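Local coordinates for protein cytochrome P450 monooxygenase (Rhodococcus sp. ECU0066, PDB 6KBH) that probably acts as a self-sufficient monooxygenase, combining a cytochrome P450 heme domain with an FMN- and [2Fe-2S]-containing reductase in a single chain, at residues F425-N430 and R434-V439; D165-T170 and D177-E182. All blocks are in the same frame, centred on the assembly; numbering follows the deposited sequence.

Interaction 1 of 2, residues F425-N430 and R434-V439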
# COMPACT_ATOMS: atom_id res chain seq x y z
N PHE A 425 -22.52 -18.41 10.11
CA PHE A 425 -21.86 -17.21 10.60
C PHE A 425 -22.89 -16.12 10.82
O PHE A 425 -23.60 -15.73 9.88
CB PHE A 425 -20.77 -16.75 9.63
CG PHE A 425 -19.60 -17.69 9.56
CD1 PHE A 425 -18.61 -17.66 10.53
CD2 PHE A 425 -19.50 -18.62 8.54
CE1 PHE A 425 -17.54 -18.52 10.47
CE2 PHE A 425 -18.43 -19.48 8.47
CZ PHE A 425 -17.45 -19.44 9.44
N THR A 426 -22.99 -15.65 12.06
CA THR A 426 -23.93 -14.62 12.46
C THR A 426 -23.19 -13.29 12.62
O THR A 426 -22.12 -13.24 13.23
CB THR A 426 -24.62 -15.00 13.78
OG1 THR A 426 -23.68 -14.86 14.86
CG2 THR A 426 -25.09 -16.44 13.73
N TYR A 427 -23.77 -12.23 12.05
CA TYR A 427 -23.19 -10.89 12.11
C TYR A 427 -24.20 -9.92 12.70
O TYR A 427 -25.37 -9.93 12.30
CB TYR A 427 -22.71 -10.43 10.72
CG TYR A 427 -21.85 -11.46 10.01
CD1 TYR A 427 -22.43 -12.52 9.32
CD2 TYR A 427 -20.47 -11.38 10.04
CE1 TYR A 427 -21.65 -13.47 8.69
CE2 TYR A 427 -19.68 -12.32 9.40
CZ TYR A 427 -20.28 -13.37 8.73
OH TYR A 427 -19.49 -14.30 8.10
N LEU A 428 -23.73 -9.08 13.61
CA LEU A 428 -24.62 -8.23 14.40
C LEU A 428 -25.39 -7.27 13.50
O LEU A 428 -24.79 -6.64 12.61
CB LEU A 428 -23.83 -7.44 15.43
CG LEU A 428 -23.32 -8.25 16.63
CD1 LEU A 428 -22.42 -7.39 17.49
CD2 LEU A 428 -24.49 -8.78 17.43
N PRO A 429 -26.70 -7.11 13.69
CA PRO A 429 -27.49 -6.22 12.84
C PRO A 429 -27.17 -4.75 13.06
O PRO A 429 -27.49 -4.19 14.12
CB PRO A 429 -28.94 -6.54 13.23
CG PRO A 429 -28.84 -7.02 14.64
CD PRO A 429 -27.53 -7.75 14.74
N ASN A 430 -26.54 -4.12 12.08
CA ASN A 430 -26.18 -2.71 12.14
C ASN A 430 -25.88 -2.24 10.73
O ASN A 430 -25.77 -3.04 9.79
CB ASN A 430 -24.99 -2.47 13.09
CG ASN A 430 -23.66 -2.93 12.51
OD1 ASN A 430 -23.13 -2.34 11.57
ND2 ASN A 430 -23.12 -4.02 13.06
N ARG A 434 -19.07 -4.93 10.28
CA ARG A 434 -19.30 -6.29 9.81
C ARG A 434 -18.12 -7.17 10.22
O ARG A 434 -16.99 -6.96 9.76
CB ARG A 434 -19.49 -6.33 8.29
CG ARG A 434 -19.62 -7.72 7.73
CD ARG A 434 -20.18 -7.71 6.32
NE ARG A 434 -20.61 -9.05 5.93
CZ ARG A 434 -21.74 -9.62 6.34
NH1 ARG A 434 -22.56 -8.96 7.16
NH2 ARG A 434 -22.05 -10.84 5.94
N GLY A 435 -18.40 -8.15 11.07
CA GLY A 435 -17.44 -9.15 11.47
C GLY A 435 -18.14 -10.26 12.21
O GLY A 435 -19.03 -10.02 13.03
N PRO A 436 -17.75 -11.51 11.95
CA PRO A 436 -18.45 -12.64 12.55
C PRO A 436 -18.31 -12.67 14.07
O PRO A 436 -17.28 -12.31 14.63
CB PRO A 436 -17.79 -13.86 11.90
CG PRO A 436 -16.44 -13.39 11.51
CD PRO A 436 -16.59 -11.93 11.15
N ASP A 437 -19.39 -13.11 14.72
CA ASP A 437 -19.32 -13.36 16.15
C ASP A 437 -18.26 -14.40 16.47
O ASP A 437 -17.57 -14.31 17.49
CB ASP A 437 -20.69 -13.82 16.67
CG ASP A 437 -21.75 -12.76 16.51
OD1 ASP A 437 -21.40 -11.56 16.47
OD2 ASP A 437 -22.95 -13.12 16.43
N HIS A 438 -18.11 -15.40 15.60
CA HIS A 438 -17.15 -16.47 15.81
C HIS A 438 -16.68 -16.99 14.46
O HIS A 438 -17.41 -16.97 13.47
CB HIS A 438 -17.75 -17.63 16.61
CG HIS A 438 -18.41 -17.21 17.89
ND1 HIS A 438 -17.71 -16.61 18.91
CD2 HIS A 438 -19.69 -17.30 18.30
CE1 HIS A 438 -18.54 -16.35 19.91
NE2 HIS A 438 -19.75 -16.76 19.56
N VAL A 439 -15.44 -17.47 14.45
CA VAL A 439 -14.94 -18.32 13.38
C VAL A 439 -14.32 -19.55 14.06
O VAL A 439 -13.45 -19.42 14.93
CB VAL A 439 -13.95 -17.58 12.45
CG1 VAL A 439 -12.52 -17.59 12.94
CG2 VAL A 439 -14.02 -18.14 11.04

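Interaction 2 of 2, residues D165-T170 and D177-E182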
# COMPACT_ATOMS: atom_id res chain seq x y z
N ASP A 165 -0.32 -19.34 21.21
CA ASP A 165 0.27 -20.51 21.85
C ASP A 165 -0.55 -21.03 23.03
O ASP A 165 -0.21 -22.09 23.57
CB ASP A 165 1.71 -20.21 22.29
CG ASP A 165 1.79 -19.13 23.35
OD1 ASP A 165 0.74 -18.65 23.83
OD2 ASP A 165 2.92 -18.75 23.72
N ARG A 166 -1.59 -20.32 23.45
CA ARG A 166 -2.46 -20.86 24.49
C ARG A 166 -3.35 -21.96 23.94
O ARG A 166 -3.62 -22.96 24.62
CB ARG A 166 -3.31 -19.74 25.10
CG ARG A 166 -2.51 -18.53 25.52
CD ARG A 166 -3.36 -17.55 26.30
NE ARG A 166 -2.66 -16.29 26.51
CZ ARG A 166 -3.10 -15.31 27.29
NH1 ARG A 166 -4.24 -15.44 27.94
NH2 ARG A 166 -2.39 -14.20 27.41
N PHE A 167 -3.82 -21.80 22.70
CA PHE A 167 -4.73 -22.74 22.06
C PHE A 167 -4.06 -23.52 20.93
O PHE A 167 -4.75 -24.13 20.11
CB PHE A 167 -5.98 -22.00 21.58
CG PHE A 167 -5.70 -20.83 20.66
CD1 PHE A 167 -5.00 -20.99 19.47
CD2 PHE A 167 -6.14 -19.56 20.99
CE1 PHE A 167 -4.75 -19.90 18.64
CE2 PHE A 167 -5.90 -18.48 20.17
CZ PHE A 167 -5.21 -18.65 18.99
N ILE A 168 -2.72 -23.53 20.89
CA ILE A 168 -1.99 -24.11 19.76
C ILE A 168 -2.18 -25.62 19.68
O ILE A 168 -2.21 -26.19 18.59
CB ILE A 168 -0.50 -23.74 19.89
CG1 ILE A 168 0.35 -24.57 18.92
CG2 ILE A 168 -0.02 -24.03 21.28
CD1 ILE A 168 0.14 -24.23 17.50
N ASP A 169 -2.32 -26.28 20.82
CA ASP A 169 -2.30 -27.74 20.87
C ASP A 169 -3.69 -28.36 20.93
O ASP A 169 -3.80 -29.59 20.99
CB ASP A 169 -1.46 -28.20 22.06
CG ASP A 169 0.01 -27.88 21.90
OD1 ASP A 169 0.51 -27.96 20.76
OD2 ASP A 169 0.67 -27.55 22.91
N THR A 170 -4.75 -27.55 20.90
CA THR A 170 -6.10 -28.08 21.04
C THR A 170 -6.63 -28.68 19.74
O THR A 170 -7.45 -29.60 19.78
CB THR A 170 -7.05 -26.99 21.52
OG1 THR A 170 -7.19 -25.99 20.51
CG2 THR A 170 -6.52 -26.34 22.79
N ASP A 177 -12.89 -15.05 19.66
CA ASP A 177 -12.91 -14.76 21.09
C ASP A 177 -11.53 -14.94 21.73
O ASP A 177 -11.14 -14.14 22.58
CB ASP A 177 -13.93 -15.65 21.80
CG ASP A 177 -15.34 -15.12 21.70
OD1 ASP A 177 -15.51 -13.88 21.64
OD2 ASP A 177 -16.28 -15.94 21.68
N GLU A 178 -10.80 -15.97 21.33
CA GLU A 178 -9.53 -16.26 21.99
C GLU A 178 -8.36 -15.51 21.37
O GLU A 178 -7.37 -15.25 22.07
CB GLU A 178 -9.25 -17.77 21.97
CG GLU A 178 -10.40 -18.62 22.51
CD GLU A 178 -10.81 -18.26 23.93
OE1 GLU A 178 -9.94 -17.84 24.72
OE2 GLU A 178 -12.01 -18.40 24.26
N MET A 179 -8.42 -15.17 20.08
CA MET A 179 -7.32 -14.44 19.46
C MET A 179 -7.72 -13.07 18.92
O MET A 179 -7.19 -12.05 19.38
CB MET A 179 -6.71 -15.28 18.34
CG MET A 179 -5.57 -14.61 17.62
SD MET A 179 -5.01 -15.55 16.19
CE MET A 179 -3.75 -14.44 15.56
N LEU A 180 -8.67 -13.00 17.98
CA LEU A 180 -8.80 -11.80 17.15
C LEU A 180 -9.59 -10.69 17.82
O LEU A 180 -9.44 -9.53 17.43
CB LEU A 180 -9.44 -12.11 15.79
CG LEU A 180 -8.75 -12.99 14.74
CD1 LEU A 180 -7.35 -12.46 14.45
CD2 LEU A 180 -8.71 -14.42 15.15
N TRP A 181 -10.44 -11.00 18.79
CA TRP A 181 -11.16 -9.94 19.49
C TRP A 181 -10.24 -9.17 20.43
O TRP A 181 -10.44 -7.97 20.65
CB TRP A 181 -12.35 -10.51 20.25
CG TRP A 181 -13.09 -9.47 20.99
CD1 TRP A 181 -13.07 -9.25 22.33
CD2 TRP A 181 -13.97 -8.49 20.42
NE1 TRP A 181 -13.89 -8.19 22.64
CE2 TRP A 181 -14.45 -7.71 21.49
CE3 TRP A 181 -14.39 -8.21 19.12
CZ2 TRP A 181 -15.34 -6.65 21.29
CZ3 TRP A 181 -15.27 -7.16 18.93
CH2 TRP A 181 -15.74 -6.40 20.01
N GLU A 182 -9.23 -9.85 20.98
CA GLU A 182 -8.41 -9.28 22.04
C GLU A 182 -7.20 -8.52 21.52
O GLU A 182 -6.97 -7.38 21.93
CB GLU A 182 -7.95 -10.40 22.99
CG GLU A 182 -9.07 -11.13 23.71
CD GLU A 182 -9.75 -10.29 24.77
OE1 GLU A 182 -9.27 -9.17 25.06
OE2 GLU A 182 -10.77 -10.75 25.32

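Interaction 1 of 2, residues F425-N430 and R434-V439
Tyr427 lies against Arg434, Gly435 and Pro436 where the chain doubles back in an irregular hairpin-like loop between strands 418-419 and 440-442, consistent with the C-terminal loop of the P450 fold; the Arg434 side chain lies about 9 Å from the heme. The well-packed side is built around the tyrosine ring. The guanidinium of Arg434 stacks on one face, its plane tilted 29° from the ring, and Arg434 CZ stands 4.2 Å from the centroid of the Tyr427 ring in a cation-pi contact. Arg434 sets CG anti to its backbone N, runs extended to NE and turns at the end (chi4 76°) to lay the group there, and NH1 is fixed further by the carbonyl O of Gln51. Gly435 C comes to the ring edge, 3.4 Å from Tyr427 CD2, while Tyr427 CE2 reaches Pro436 CB at 3.5 Å. With only an alanine here, Arg434 would probably lose the face it stacks on, and a gap would be likely beside Pro436. Phe425 continues this apolar side: its CE1 meets Val439 CG2 at 3.6 Å, and His438 O lies at the ring edge near its plane. Helix 284-300 backs the row, touching Phe425, Pro436 and Val439.

The other side is looser and more open to solvent. Leu428, an exposed residue, brings only CG near the carboxylate of Asp437. Thr426 OG1 and Asp437 OD2 also pair, at a modelled 2.5 Å too short to take literally at this resolution. The sounder hold is Asp437 N donating to Thr426 O over 3.1 Å, almost straight at 170°.

Interaction 2 of 2, residues D165-T170 and D177-E182
Just ahead of the helical turn that presents Glu178 and Met179 to Phe167, OD2 of Asp174 is held by two groups: Asp177 N donates a hydrogen bond to it, and His438 ND1 makes a weak one. Both bonds meet at the start of helix 175-180, and no hydrogen bond joins 165-170 to 177-182. What passes between them is one aromatic ring against mainly two methylene carbons. Phe167 CD2 lies 3.7 Å from Glu178 CB, the two side chains meeting at a slant. Further along the ring, Met179 CB sits at the edge near the ring plane, 3.7 Å from Phe167 CZ. With CG set between the backbone N and the carbonyl carbon (chi1 55°), Phe167 directs its ring from the loop toward the helix.

By the order of the P450 fold, helix 153-164 is probably the D helix, and 175-180 with 183-192 probably make up the E-helix region; strand 172-174 lies between. Val173 of that strand touches both Phe167 and Glu178.

Beyond their CB atoms the two helix residues part company. Glu178 bends at chi2 (-57°) and takes its carboxylate away from the loop, its plane steeply turned to the phenyl ring. Met179 runs out extended past the ring edge, its side chain at about a right angle to that of Phe167; Met179 SD passes 4.2 Å from Phe167 CZ, and the side chain packs on Leu410 of helix 396-413.

Overall arrangement
Coming from the N terminus, the chain meets interaction 2 first. It closes a short loop after helix 153-164, returning through strand 172-174 into helix 175-180. About 240 residues later, past helix 284-300 and helix 396-413, interaction 1 closes a still shorter turn between strands 418-419 and 440-442. The two loops follow one another in series, neither enclosing nor crossing the other, and their centres lie 18 Å apart. They nevertheless meet in space: His438 packs against Asp177, and Asp174, between the segments of interaction 2, hydrogen-bonds Val439 N. The C-terminal loop of the P450 domain is thereby joined to the connection that follows helix 153-164.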